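Local coordinates for protein vaginolysin (Gardnerella vaginalis, PDB 5IMY) that probably binds cholesterol in host membranes and lyses cells as a secreted pore-forming toxin of the cholesterol-dependent cytolysin family, at residues 167-172 with 212-217; 218-223 with 258-263; 251-256 with 353-358; 437-442 with 461-466. All coordinates share one frame; numbering follows the deposited sequence.

Contact 1 of 4, residues 167-172 with 212-217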
loop_
_atom_site.group_PDB
_atom_site.type_symbol
_atom_site.label_atom_id
_atom_site.label_comp_id
_atom_site.label_asym_id
_atom_site.label_seq_id
_atom_site.Cartn_x
_atom_site.Cartn_y
_atom_site.Cartn_z
ATOM N N MET A 167 8.161 -33.993 15.207
ATOM C CA MET A 167 7.858 -33.498 13.877
ATOM C C MET A 167 8.357 -32.069 13.730
ATOM O O MET A 167 8.246 -31.260 14.657
ATOM C CB MET A 167 6.355 -33.563 13.604
ATOM C CG MET A 167 6.009 -34.122 12.238
ATOM S SD MET A 167 5.340 -32.874 11.132
ATOM C CE MET A 167 3.657 -33.462 10.987
ATOM N N GLN A 168 8.923 -31.775 12.564
ATOM C CA GLN A 168 9.367 -30.435 12.222
ATOM C C GLN A 168 9.083 -30.215 10.747
ATOM O O GLN A 168 9.216 -31.139 9.939
ATOM C CB GLN A 168 10.861 -30.242 12.519
ATOM C CG GLN A 168 11.791 -30.952 11.545
ATOM C CD GLN A 168 13.151 -31.250 12.150
ATOM O OE1 GLN A 168 13.517 -30.696 13.186
ATOM N NE2 GLN A 168 13.905 -32.136 11.506
ATOM N N TYR A 169 8.674 -28.999 10.398
ATOM C CA TYR A 169 8.322 -28.690 9.022
ATOM C C TYR A 169 8.874 -27.327 8.644
ATOM O O TYR A 169 8.958 -26.418 9.474
ATOM C CB TYR A 169 6.800 -28.725 8.804
ATOM C CG TYR A 169 6.029 -27.681 9.584
ATOM C CD1 TYR A 169 5.867 -26.395 9.085
ATOM C CD2 TYR A 169 5.453 -27.985 10.810
ATOM C CE1 TYR A 169 5.162 -25.440 9.790
ATOM C CE2 TYR A 169 4.745 -27.037 11.522
ATOM C CZ TYR A 169 4.603 -25.766 11.006
ATOM O OH TYR A 169 3.900 -24.813 11.706
ATOM N N ASP A 170 9.250 -27.199 7.376
ATOM C CA ASP A 170 9.726 -25.948 6.808
ATOM C C ASP A 170 8.851 -25.597 5.616
ATOM O O ASP A 170 8.654 -26.425 4.720
ATOM C CB ASP A 170 11.194 -26.055 6.388
ATOM C CG ASP A 170 12.108 -26.388 7.549
ATOM O OD1 ASP A 170 12.516 -25.456 8.272
ATOM O OD2 ASP A 170 12.418 -27.583 7.742
ATOM N N SER A 171 8.321 -24.380 5.615
ATOM C CA SER A 171 7.396 -23.927 4.591
ATOM C C SER A 171 8.042 -22.845 3.738
ATOM O O SER A 171 8.985 -22.167 4.156
ATOM C CB SER A 171 6.108 -23.391 5.223
ATOM O OG SER A 171 5.313 -24.442 5.742
ATOM N N ALA A 172 7.515 -22.689 2.527
ATOM C CA ALA A 172 7.960 -21.630 1.635
ATOM C C ALA A 172 6.970 -21.509 0.491
ATOM O O ALA A 172 6.437 -22.513 0.016
ATOM C CB ALA A 172 9.366 -21.906 1.091
ATOM N N VAL A 212 6.062 -27.459 1.415
ATOM C CA VAL A 212 6.337 -27.764 2.815
ATOM C C VAL A 212 7.055 -29.103 2.894
ATOM O O VAL A 212 6.587 -30.100 2.338
ATOM C CB VAL A 212 5.044 -27.794 3.654
ATOM C CG1 VAL A 212 5.359 -28.062 5.119
ATOM C CG2 VAL A 212 4.283 -26.484 3.501
ATOM N N ASN A 213 8.190 -29.120 3.587
ATOM C CA ASN A 213 8.941 -30.340 3.853
ATOM C C ASN A 213 8.588 -30.821 5.254
ATOM O O ASN A 213 8.810 -30.101 6.232
ATOM C CB ASN A 213 10.445 -30.085 3.729
ATOM C CG ASN A 213 11.270 -31.351 3.875
ATOM O OD1 ASN A 213 10.806 -32.451 3.578
ATOM N ND2 ASN A 213 12.506 -31.197 4.338
ATOM N N PHE A 214 8.025 -32.022 5.351
ATOM C CA PHE A 214 7.679 -32.621 6.634
ATOM C C PHE A 214 8.707 -33.683 6.991
ATOM O O PHE A 214 8.989 -34.576 6.184
ATOM C CB PHE A 214 6.282 -33.245 6.599
ATOM C CG PHE A 214 5.170 -32.245 6.614
ATOM C CD1 PHE A 214 4.752 -31.669 7.803
ATOM C CD2 PHE A 214 4.533 -31.880 5.441
ATOM C CE1 PHE A 214 3.726 -30.748 7.819
ATOM C CE2 PHE A 214 3.506 -30.961 5.452
ATOM C CZ PHE A 214 3.101 -30.393 6.642
ATOM N N LYS A 215 9.262 -33.583 8.196
ATOM C CA LYS A 215 10.215 -34.557 8.713
ATOM C C LYS A 215 9.684 -35.112 10.024
ATOM O O LYS A 215 9.499 -34.364 10.991
ATOM C CB LYS A 215 11.594 -33.928 8.916
ATOM C CG LYS A 215 12.467 -33.965 7.676
ATOM C CD LYS A 215 13.726 -33.139 7.848
ATOM C CE LYS A 215 14.611 -33.242 6.621
ATOM N NZ LYS A 215 15.686 -32.213 6.611
ATOM N N GLN A 216 9.439 -36.420 10.052
ATOM C CA GLN A 216 9.014 -37.125 11.255
ATOM C C GLN A 216 10.179 -37.994 11.715
ATOM O O GLN A 216 10.525 -38.980 11.054
ATOM C CB GLN A 216 7.767 -37.962 10.984
ATOM C CG GLN A 216 6.672 -37.200 10.253
ATOM C CD GLN A 216 5.348 -37.933 10.248
ATOM O OE1 GLN A 216 5.034 -38.669 9.311
ATOM N NE2 GLN A 216 4.559 -37.734 11.297
ATOM N N THR A 217 10.789 -37.621 12.836
ATOM C CA THR A 217 11.958 -38.315 13.361
ATOM C C THR A 217 11.524 -39.248 14.484
ATOM O O THR A 217 10.981 -38.796 15.497
ATOM C CB THR A 217 13.001 -37.319 13.870
ATOM O OG1 THR A 217 13.411 -36.462 12.798
ATOM C CG2 THR A 217 14.223 -38.047 14.424
#
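Met167 and Tyr169 meet Phe214 on one face of an antiparallel sheet. The thioether arrives at the ring's edge: Met167 SD is 3.6 Å from Phe214 CD1 and 79° off the ring normal, a Met-aromatic contact. Directly opposite Phe214 in the ladder, Tyr169 brings CB within 3.7 Å of the same Phe214 CD1, while Met167 comes from the next pair along. With its CG set between backbone N and carbonyl carbon (chi1 64°), Tyr169 carries its own ring away from strand 212-217, where its hydroxyl makes a weak hydrogen bond to Glu283. Val212 CG1 lies against one face of the Phe214 ring, near the rim. On the other side of the sheet, Gln168 NE2 rests 3.8 Å from Lys215 CD, while the Lys215 ammonium goes on to Asn78.

Behind these side chains stands a regular ladder. Two bonds join Gln168 N to Lys215 O at 3.1 Å and Lys215 N to Gln168 O at 3.0 Å; Asp170 and Asn213 form the next such pair. Between them Tyr169 CA offers a C-H to Asn213 O at 3.2 Å.

Strand 263-271 flanks 212-217 on its far side, and Ile286 of helix 278-286 covers Tyr169, Val212 and Phe214. The chemistry implies a register fixed by main-chain bonds, with a largely apolar patch of Met167, Tyr169, Val212 and Phe214 between polar Ser171 and Gln216 at its two ends.

Contact 2 of 4, residues 218-223 with 258-263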
loop_
_atom_site.group_PDB
_atom_site.type_symbol
_atom_site.label_atom_id
_atom_site.label_comp_id
_atom_site.label_asym_id
_atom_site.label_seq_id
_atom_site.Cartn_x
_atom_site.Cartn_y
_atom_site.Cartn_z
ATOM N N TYR A 218 11.772 -40.546 14.303
ATOM C CA TYR A 218 11.527 -41.514 15.365
ATOM C C TYR A 218 12.689 -41.566 16.347
ATOM O O TYR A 218 12.478 -41.596 17.564
ATOM C CB TYR A 218 11.292 -42.899 14.768
ATOM C CG TYR A 218 10.123 -42.970 13.816
ATOM C CD1 TYR A 218 8.887 -42.433 14.152
ATOM C CD2 TYR A 218 10.259 -43.568 12.575
ATOM C CE1 TYR A 218 7.820 -42.496 13.275
ATOM C CE2 TYR A 218 9.204 -43.632 11.690
ATOM C CZ TYR A 218 7.985 -43.097 12.044
ATOM O OH TYR A 218 6.934 -43.167 11.160
ATOM N N TYR A 219 13.916 -41.582 15.835
ATOM C CA TYR A 219 15.094 -41.666 16.682
ATOM C C TYR A 219 16.291 -41.132 15.914
ATOM O O TYR A 219 16.252 -40.975 14.691
ATOM C CB TYR A 219 15.349 -43.105 17.149
ATOM C CG TYR A 219 15.409 -44.114 16.024
ATOM C CD1 TYR A 219 16.585 -44.327 15.315
ATOM C CD2 TYR A 219 14.290 -44.857 15.672
ATOM C CE1 TYR A 219 16.643 -45.250 14.288
ATOM C CE2 TYR A 219 14.339 -45.784 14.648
ATOM C CZ TYR A 219 15.517 -45.976 13.959
ATOM O OH TYR A 219 15.570 -46.896 12.936
ATOM N N THR A 220 17.362 -40.861 16.655
ATOM C CA THR A 220 18.578 -40.285 16.103
ATOM C C THR A 220 19.763 -41.144 16.512
ATOM O O THR A 220 19.897 -41.505 17.685
ATOM C CB THR A 220 18.769 -38.841 16.591
ATOM O OG1 THR A 220 17.720 -38.018 16.068
ATOM C CG2 THR A 220 20.119 -38.285 16.151
ATOM N N VAL A 221 20.611 -41.476 15.544
ATOM C CA VAL A 221 21.864 -42.175 15.800
ATOM C C VAL A 221 22.968 -41.130 15.838
ATOM O O VAL A 221 23.177 -40.401 14.861
ATOM C CB VAL A 221 22.147 -43.243 14.731
ATOM C CG1 VAL A 221 23.480 -43.934 15.008
ATOM C CG2 VAL A 221 21.012 -44.259 14.685
ATOM N N SER A 222 23.675 -41.059 16.961
ATOM C CA SER A 222 24.648 -40.008 17.207
ATOM C C SER A 222 26.031 -40.601 17.440
ATOM O O SER A 222 26.180 -41.775 17.792
ATOM C CB SER A 222 24.237 -39.154 18.413
ATOM O OG SER A 222 25.300 -38.313 18.825
ATOM N N VAL A 223 27.039 -39.763 17.238
ATOM C CA VAL A 223 28.437 -40.128 17.429
ATOM C C VAL A 223 28.910 -39.575 18.765
ATOM O O VAL A 223 28.524 -38.469 19.165
ATOM C CB VAL A 223 29.304 -39.601 16.269
ATOM C CG1 VAL A 223 30.784 -39.641 16.630
ATOM C CG2 VAL A 223 29.040 -40.412 15.007
ATOM N N ASN A 258 25.436 -36.824 13.773
ATOM C CA ASN A 258 24.243 -37.626 14.002
ATOM C C ASN A 258 23.431 -37.706 12.718
ATOM O O ASN A 258 23.536 -36.852 11.836
ATOM C CB ASN A 258 23.387 -37.058 15.141
ATOM C CG ASN A 258 22.564 -35.855 14.714
ATOM O OD1 ASN A 258 21.546 -35.992 14.034
ATOM N ND2 ASN A 258 22.992 -34.669 15.130
ATOM N N VAL A 259 22.620 -38.758 12.633
ATOM C CA VAL A 259 21.703 -38.975 11.523
ATOM C C VAL A 259 20.328 -39.266 12.103
ATOM O O VAL A 259 20.186 -40.132 12.973
ATOM C CB VAL A 259 22.165 -40.131 10.614
ATOM C CG1 VAL A 259 21.096 -40.468 9.573
ATOM C CG2 VAL A 259 23.473 -39.770 9.930
ATOM N N ALA A 260 19.321 -38.544 11.623
ATOM C CA ALA A 260 17.952 -38.741 12.066
ATOM C C ALA A 260 17.270 -39.778 11.185
ATOM O O ALA A 260 17.450 -39.791 9.964
ATOM C CB ALA A 260 17.178 -37.421 12.024
ATOM N N TYR A 261 16.488 -40.650 11.815
ATOM C CA TYR A 261 15.778 -41.713 11.122
ATOM C C TYR A 261 14.280 -41.524 11.297
ATOM O O TYR A 261 13.812 -41.154 12.380
ATOM C CB TYR A 261 16.196 -43.091 11.645
ATOM C CG TYR A 261 17.605 -43.481 11.267
ATOM C CD1 TYR A 261 17.846 -44.356 10.216
ATOM C CD2 TYR A 261 18.697 -42.968 11.954
ATOM C CE1 TYR A 261 19.131 -44.715 9.863
ATOM C CE2 TYR A 261 19.990 -43.320 11.608
ATOM C CZ TYR A 261 20.201 -44.194 10.562
ATOM O OH TYR A 261 21.484 -44.548 10.212
ATOM N N GLY A 262 13.532 -41.776 10.229
ATOM C CA GLY A 262 12.092 -41.685 10.301
ATOM C C GLY A 262 11.408 -41.594 8.955
ATOM O O GLY A 262 11.633 -42.433 8.077
ATOM N N ARG A 263 10.567 -40.576 8.787
ATOM C CA ARG A 263 9.710 -40.454 7.617
ATOM C C ARG A 263 9.763 -39.021 7.114
ATOM O O ARG A 263 9.618 -38.080 7.900
ATOM C CB ARG A 263 8.274 -40.855 7.970
ATOM C CG ARG A 263 7.415 -41.282 6.797
ATOM C CD ARG A 263 6.262 -42.143 7.285
ATOM N NE ARG A 263 5.151 -42.180 6.338
ATOM C CZ ARG A 263 4.163 -41.290 6.302
ATOM N NH1 ARG A 263 4.139 -40.274 7.158
ATOM N NH2 ARG A 263 3.195 -41.414 5.405
#
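Two first torsions bring Tyr219 and Tyr261 together: at Tyr219 a chi1 of 53° leans the ring toward the partner strand, whereas Tyr261 turns CG to the side of its own N (chi1 -70°). As a result Tyr219 CE1 sits 3.4 Å from Tyr261 CB. The rings run nearly parallel, 18° apart, but are slid so far that they barely overlap. Past that offset, Val221 CG2 meets the Tyr261 ring obliquely, 3.4 Å from Tyr261 CE2, and Val146 of helix 139-158 packs on both residues.

The strands pair regularly through Val221 and Val259, then are interrupted by a classic beta bulge: Tyr218 and Tyr219 both face Tyr261. Tyr261 O accepts Tyr218 N at 2.9 Å and, weakly, Tyr219 N at 3.5 Å. Beside the bulge, Tyr218 CD2 lies 3.5 Å from Gly262 CA, at a corner whose backbone angles only glycine takes readily. The Tyr218 hydroxyl continues to Gly336 O.

Taken together, one shared carbonyl absorbs the extra residue where both strands turn a corner, while the Tyr219 hydroxyl is buried by the contact with no polar partner in the model.

Contact 3 of 4, residues 251-256 with 353-358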
loop_
_atom_site.group_PDB
_atom_site.type_symbol
_atom_site.label_atom_id
_atom_site.label_comp_id
_atom_site.label_asym_id
_atom_site.label_seq_id
_atom_site.Cartn_x
_atom_site.Cartn_y
_atom_site.Cartn_z
ATOM N N ARG A 251 39.521 -26.329 2.744
ATOM C CA ARG A 251 38.480 -27.358 2.748
ATOM C C ARG A 251 38.616 -28.147 4.039
ATOM O O ARG A 251 39.143 -29.265 4.053
ATOM C CB ARG A 251 38.597 -28.268 1.525
ATOM C CG ARG A 251 38.274 -27.566 0.213
ATOM C CD ARG A 251 38.942 -28.234 -0.967
ATOM N NE ARG A 251 40.398 -28.204 -0.848
ATOM C CZ ARG A 251 41.242 -28.248 -1.874
ATOM N NH1 ARG A 251 40.788 -28.311 -3.119
ATOM N NH2 ARG A 251 42.550 -28.217 -1.652
ATOM N N PRO A 252 38.157 -27.587 5.155
ATOM C CA PRO A 252 38.382 -28.229 6.454
ATOM C C PRO A 252 37.593 -29.520 6.574
ATOM O O PRO A 252 36.674 -29.774 5.782
ATOM C CB PRO A 252 37.890 -27.180 7.463
ATOM C CG PRO A 252 37.760 -25.909 6.692
ATOM C CD PRO A 252 37.444 -26.308 5.295
ATOM N N PRO A 253 37.923 -30.359 7.552
ATOM C CA PRO A 253 37.184 -31.609 7.748
ATOM C C PRO A 253 35.981 -31.465 8.667
ATOM O O PRO A 253 35.974 -30.693 9.628
ATOM C CB PRO A 253 38.240 -32.527 8.381
ATOM C CG PRO A 253 39.132 -31.600 9.123
ATOM C CD PRO A 253 39.158 -30.313 8.352
ATOM N N VAL A 254 34.947 -32.242 8.349
ATOM C CA VAL A 254 33.745 -32.344 9.164
ATOM C C VAL A 254 33.391 -33.818 9.297
ATOM O O VAL A 254 33.835 -34.661 8.514
ATOM C CB VAL A 254 32.555 -31.559 8.569
ATOM C CG1 VAL A 254 32.931 -30.107 8.351
ATOM C CG2 VAL A 254 32.088 -32.187 7.261
ATOM N N TYR A 255 32.570 -34.124 10.301
ATOM C CA TYR A 255 32.080 -35.482 10.486
ATOM C C TYR A 255 30.591 -35.455 10.795
ATOM O O TYR A 255 30.087 -34.536 11.446
ATOM C CB TYR A 255 32.835 -36.221 11.601
ATOM C CG TYR A 255 32.636 -35.663 12.995
ATOM C CD1 TYR A 255 31.707 -36.223 13.864
ATOM C CD2 TYR A 255 33.391 -34.590 13.446
ATOM C CE1 TYR A 255 31.531 -35.721 15.141
ATOM C CE2 TYR A 255 33.221 -34.083 14.720
ATOM C CZ TYR A 255 32.293 -34.652 15.562
ATOM O OH TYR A 255 32.127 -34.144 16.828
ATOM N N VAL A 256 29.892 -36.478 10.307
ATOM C CA VAL A 256 28.464 -36.633 10.551
ATOM C C VAL A 256 28.259 -36.949 12.026
ATOM O O VAL A 256 28.435 -38.094 12.456
ATOM C CB VAL A 256 27.867 -37.733 9.654
ATOM C CG1 VAL A 256 26.361 -37.846 9.869
ATOM C CG2 VAL A 256 28.187 -37.451 8.187
ATOM N N SER A 353 29.510 -31.851 11.919
ATOM C CA SER A 353 30.224 -31.030 12.882
ATOM C C SER A 353 31.685 -30.942 12.466
ATOM O O SER A 353 32.237 -31.880 11.883
ATOM C CB SER A 353 30.114 -31.604 14.300
ATOM O OG SER A 353 28.763 -31.667 14.720
ATOM N N PHE A 354 32.306 -29.805 12.763
ATOM C CA PHE A 354 33.705 -29.605 12.408
ATOM C C PHE A 354 34.607 -30.468 13.280
ATOM O O PHE A 354 34.405 -30.584 14.490
ATOM C CB PHE A 354 34.092 -28.135 12.560
ATOM C CG PHE A 354 33.529 -27.242 11.491
ATOM C CD1 PHE A 354 34.009 -27.306 10.193
ATOM C CD2 PHE A 354 32.530 -26.328 11.785
ATOM C CE1 PHE A 354 33.498 -26.485 9.207
ATOM C CE2 PHE A 354 32.015 -25.503 10.804
ATOM C CZ PHE A 354 32.499 -25.580 9.512
ATOM N N VAL A 355 35.615 -31.076 12.651
ATOM C CA VAL A 355 36.564 -31.902 13.390
ATOM C C VAL A 355 37.374 -31.047 14.357
ATOM O O VAL A 355 37.715 -31.489 15.461
ATOM C CB VAL A 355 37.479 -32.660 12.410
ATOM C CG1 VAL A 355 38.577 -33.416 13.158
ATOM C CG2 VAL A 355 36.658 -33.617 11.556
ATOM N N LYS A 356 37.688 -29.811 13.964
ATOM C CA LYS A 356 38.584 -28.977 14.759
ATOM C C LYS A 356 38.053 -28.784 16.175
ATOM O O LYS A 356 38.788 -28.959 17.154
ATOM C CB LYS A 356 38.786 -27.625 14.072
ATOM C CG LYS A 356 39.771 -26.706 14.794
ATOM C CD LYS A 356 39.280 -25.265 14.861
ATOM C CE LYS A 356 39.700 -24.449 13.646
ATOM N NZ LYS A 356 40.361 -23.179 14.064
ATOM N N ASP A 357 36.777 -28.412 16.307
ATOM C CA ASP A 357 36.212 -28.059 17.605
ATOM C C ASP A 357 34.879 -28.746 17.887
ATOM O O ASP A 357 34.217 -28.399 18.872
ATOM C CB ASP A 357 36.037 -26.540 17.708
ATOM C CG ASP A 357 35.242 -25.964 16.554
ATOM O OD1 ASP A 357 34.566 -26.745 15.851
ATOM O OD2 ASP A 357 35.293 -24.733 16.350
ATOM N N ASN A 358 34.465 -29.702 17.058
ATOM C CA ASN A 358 33.227 -30.449 17.267
ATOM C C ASN A 358 31.994 -29.551 17.247
ATOM O O ASN A 358 30.924 -29.952 17.721
ATOM C CB ASN A 358 33.280 -31.239 18.580
ATOM C CG ASN A 358 34.447 -32.205 18.629
ATOM O OD1 ASN A 358 34.454 -33.220 17.931
ATOM N ND2 ASN A 358 35.438 -31.898 19.458
HETATM O O HOH W 1 37.615 -28.750 11.079
#
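Tyr255, Val355 and Ser353 carry most of this contact, an antiparallel strand pairing at one end of the large central sheet of the cytolysin, where strand 347-354 gives way to a turn. Tyr255 is the centrepiece. Its backbone is held by a reciprocal pair of bonds to Ser353, Tyr255 N reaching Ser353 O at 2.8 Å and Tyr255 O receiving Ser353 N in return. A first torsion of +66° tips the ring across strand 347-354 and out over the turn. There the hydroxyl donates to Asn358 OD1 at 2.7 Å, with the ring and amide planes turned 75° against each other. A side-chain bond thus ties the strand to the exposed far side of the turn.

Ser353 lies beneath this ring: its CB, 4.3 Å from the Tyr255 centroid, makes a CH-pi contact over one face, and its hydroxyl is hydrogen-bonded to Ser257. Phe232 also meets the Tyr255 ring. Val355 approaches differently, with CG2 at the ring's edge, 3.9 Å from Tyr255 CD2, and the same methyl packing on Pro253 CB. On the other face of the sheet, Val254 CG1 and the Phe354 ring lie side by side, and Tyr34 meets that ring.

The last backbone link departs from ordinary ladder geometry. Val355 N reaches Pro253 O in a straight bond of 3.1 Å, yet stands 39° out of the carbonyl plane. Pro253 O accepts a second bond, from a water 2.9 Å away that in turn takes the N-H of Lys356.

Contact 4 of 4, residues 437-442 with 461-466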
loop_
_atom_site.group_PDB
_atom_site.type_symbol
_atom_site.label_atom_id
_atom_site.label_comp_id
_atom_site.label_asym_id
_atom_site.label_seq_id
_atom_site.Cartn_x
_atom_site.Cartn_y
_atom_site.Cartn_z
ATOM N N VAL A 437 -14.896 -1.054 -0.771
ATOM C CA VAL A 437 -15.503 -0.027 0.063
ATOM C C VAL A 437 -15.755 -0.600 1.453
ATOM O O VAL A 437 -15.992 -1.802 1.624
ATOM C CB VAL A 437 -16.806 0.518 -0.550
ATOM C CG1 VAL A 437 -16.599 0.934 -2.001
ATOM C CG2 VAL A 437 -17.922 -0.496 -0.445
ATOM N N ARG A 438 -15.713 0.272 2.457
ATOM C CA ARG A 438 -15.865 -0.135 3.845
ATOM C C ARG A 438 -16.908 0.739 4.527
ATOM O O ARG A 438 -17.232 1.836 4.066
ATOM C CB ARG A 438 -14.535 -0.040 4.607
ATOM C CG ARG A 438 -13.408 -0.889 4.027
ATOM C CD ARG A 438 -12.146 -0.746 4.863
ATOM N NE ARG A 438 -10.978 -1.372 4.243
ATOM C CZ ARG A 438 -10.503 -2.580 4.547
ATOM N NH1 ARG A 438 -11.088 -3.327 5.475
ATOM N NH2 ARG A 438 -9.432 -3.044 3.917
ATOM N N ASN A 439 -17.436 0.226 5.636
ATOM C CA ASN A 439 -18.323 0.987 6.512
ATOM C C ASN A 439 -19.496 1.586 5.735
ATOM O O ASN A 439 -19.747 2.793 5.765
ATOM C CB ASN A 439 -17.534 2.073 7.245
ATOM C CG ASN A 439 -16.294 1.528 7.921
ATOM O OD1 ASN A 439 -16.372 0.602 8.731
ATOM N ND2 ASN A 439 -15.137 2.084 7.578
ATOM N N LEU A 440 -20.222 0.721 5.033
ATOM C CA LEU A 440 -21.406 1.151 4.305
ATOM C C LEU A 440 -22.484 1.626 5.276
ATOM O O LEU A 440 -22.711 1.015 6.323
ATOM C CB LEU A 440 -21.937 0.004 3.440
ATOM C CG LEU A 440 -23.051 0.330 2.442
ATOM C CD1 LEU A 440 -22.528 1.167 1.281
ATOM C CD2 LEU A 440 -23.687 -0.951 1.929
ATOM N N ARG A 441 -23.146 2.726 4.921
ATOM C CA ARG A 441 -24.174 3.341 5.751
ATOM C C ARG A 441 -25.439 3.526 4.928
ATOM O O ARG A 441 -25.366 3.806 3.728
ATOM C CB ARG A 441 -23.701 4.692 6.293
ATOM C CG ARG A 441 -23.692 4.791 7.804
ATOM C CD ARG A 441 -22.955 6.036 8.269
ATOM N NE ARG A 441 -22.101 5.753 9.420
ATOM C CZ ARG A 441 -22.498 5.807 10.687
ATOM N NH1 ARG A 441 -23.745 6.141 10.991
ATOM N NH2 ARG A 441 -21.639 5.528 11.659
ATOM N N ILE A 442 -26.599 3.359 5.564
ATOM C CA ILE A 442 -27.884 3.486 4.874
ATOM C C ILE A 442 -28.919 4.036 5.847
ATOM O O ILE A 442 -29.087 3.513 6.953
ATOM C CB ILE A 442 -28.362 2.141 4.286
ATOM C CG1 ILE A 442 -27.324 1.569 3.313
ATOM C CG2 ILE A 442 -29.698 2.326 3.570
ATOM C CD1 ILE A 442 -27.642 0.177 2.805
ATOM N N ARG A 461 -29.055 2.020 9.636
ATOM C CA ARG A 461 -28.046 1.003 9.901
ATOM C C ARG A 461 -26.695 1.459 9.371
ATOM O O ARG A 461 -26.605 2.151 8.354
ATOM C CB ARG A 461 -28.434 -0.344 9.276
ATOM C CG ARG A 461 -28.893 -1.365 10.305
ATOM C CD ARG A 461 -29.811 -2.421 9.712
ATOM N NE ARG A 461 -29.083 -3.577 9.200
ATOM C CZ ARG A 461 -28.571 -4.538 9.964
ATOM N NH1 ARG A 461 -28.692 -4.479 11.285
ATOM N NH2 ARG A 461 -27.930 -5.557 9.409
ATOM N N SER A 462 -25.642 1.051 10.078
ATOM C CA SER A 462 -24.280 1.468 9.776
ATOM C C SER A 462 -23.346 0.277 9.929
ATOM O O SER A 462 -23.744 -0.800 10.382
ATOM C CB SER A 462 -23.832 2.609 10.696
ATOM O OG SER A 462 -23.839 2.193 12.051
ATOM N N ASP A 463 -22.084 0.488 9.542
ATOM C CA ASP A 463 -21.031 -0.509 9.700
ATOM C C ASP A 463 -21.508 -1.907 9.326
ATOM O O ASP A 463 -21.177 -2.880 10.011
ATOM C CB ASP A 463 -20.511 -0.502 11.142
ATOM C CG ASP A 463 -19.516 0.611 11.398
ATOM O OD1 ASP A 463 -18.607 0.801 10.563
ATOM O OD2 ASP A 463 -19.641 1.296 12.436
ATOM N N LEU A 464 -22.300 -2.027 8.217
ATOM C CA LEU A 464 -22.818 -3.351 7.904
ATOM C C LEU A 464 -22.052 -3.967 6.738
ATOM O O LEU A 464 -21.658 -3.256 5.805
ATOM C CB LEU A 464 -24.313 -3.294 7.578
ATOM C CG LEU A 464 -24.826 -2.809 6.220
ATOM C CD1 LEU A 464 -26.329 -3.042 6.162
ATOM C CD2 LEU A 464 -24.519 -1.345 5.971
ATOM N N PRO A 465 -21.838 -5.283 6.774
ATOM C CA PRO A 465 -20.907 -5.910 5.830
ATOM C C PRO A 465 -21.325 -5.703 4.383
ATOM O O PRO A 465 -22.471 -5.369 4.075
ATOM C CB PRO A 465 -20.960 -7.394 6.215
ATOM C CG PRO A 465 -22.291 -7.566 6.863
ATOM C CD PRO A 465 -22.548 -6.282 7.591
ATOM N N LEU A 466 -20.364 -5.914 3.485
ATOM C CA LEU A 466 -20.606 -5.855 2.049
ATOM C C LEU A 466 -20.856 -7.269 1.549
ATOM O O LEU A 466 -19.945 -8.103 1.541
ATOM C CB LEU A 466 -19.432 -5.221 1.309
ATOM C CG LEU A 466 -19.868 -4.402 0.093
ATOM C CD1 LEU A 466 -19.492 -2.968 0.321
ATOM C CD2 LEU A 466 -19.266 -4.923 -1.204
HETATM O O HOH W 2 -20.817 2.862 8.568
#
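Arg461 pairs with Ile442 in an antiparallel, hydrogen-bonded rung of the C-terminal beta-sandwich domain, where strand 460-464 forms one outer strand of a four-stranded sheet. The backbone bonds come first. Ile442 N gives to Arg461 O at 3.0 Å, and Arg461 N gives to Ile442 O at 3.1 Å, both nearly straight. Beyond this rung both segments turn a corner, at Asn439 and Asp463, each in a left-handed backbone conformation.

Apolar packing fills in on the inner side. Leu464 CD2 lies 3.9 Å from Leu440 CB, the Leu464 branch being carried back over the partner segment by a chi1 of 78°. Trp398 of strand 395-403 adds to the cover on Leu440, and Ile472 to that on Ile442.

Contacts of charged and polar groups occupy the outer side. The Arg441 guanidinium lays one face on Ser462 CB, which sits under its centre, 3.5 Å from CZ. An aromatic side chain of another protein's chain also packs on Arg441. Asp463 OD2 is 4.7 Å from Arg441 NH2, not in contact, though the opposite charges may attract. By contrast, Asn439 and Asp463 lie side by side without a hydrogen bond, their planes 83° apart, while Asn439 ND2 is hydrogen-bonded to Asp399.

A water bridges the two corners. It accepts from Asp463 N at 2.9 Å and donates, weakly, to Asn439 O at 3.0 Å.

In the fold
From the N terminus, contact 1 closes first, returning the chain to 167-172 after 39 residues rich in helix. Contact 2 opens at the next residue along the same strand, 208-223, and pairs it with 253-261. Before contact 2 closes, contact 3 has begun at 251-256 and stays open to 353-358, so these two cross rather than nest. Contacts 1 to 3 therefore follow neighbouring strands of one sheet: contacts 1 and 2 touch, with a probable hydrogen bond from Gln216 N to Arg263 O, and Val223 packs against Val256 between contacts 2 and 3. Contact 4 closes a short loop in the C-terminal sandwich, its centre about 64 Å from that of contact 3.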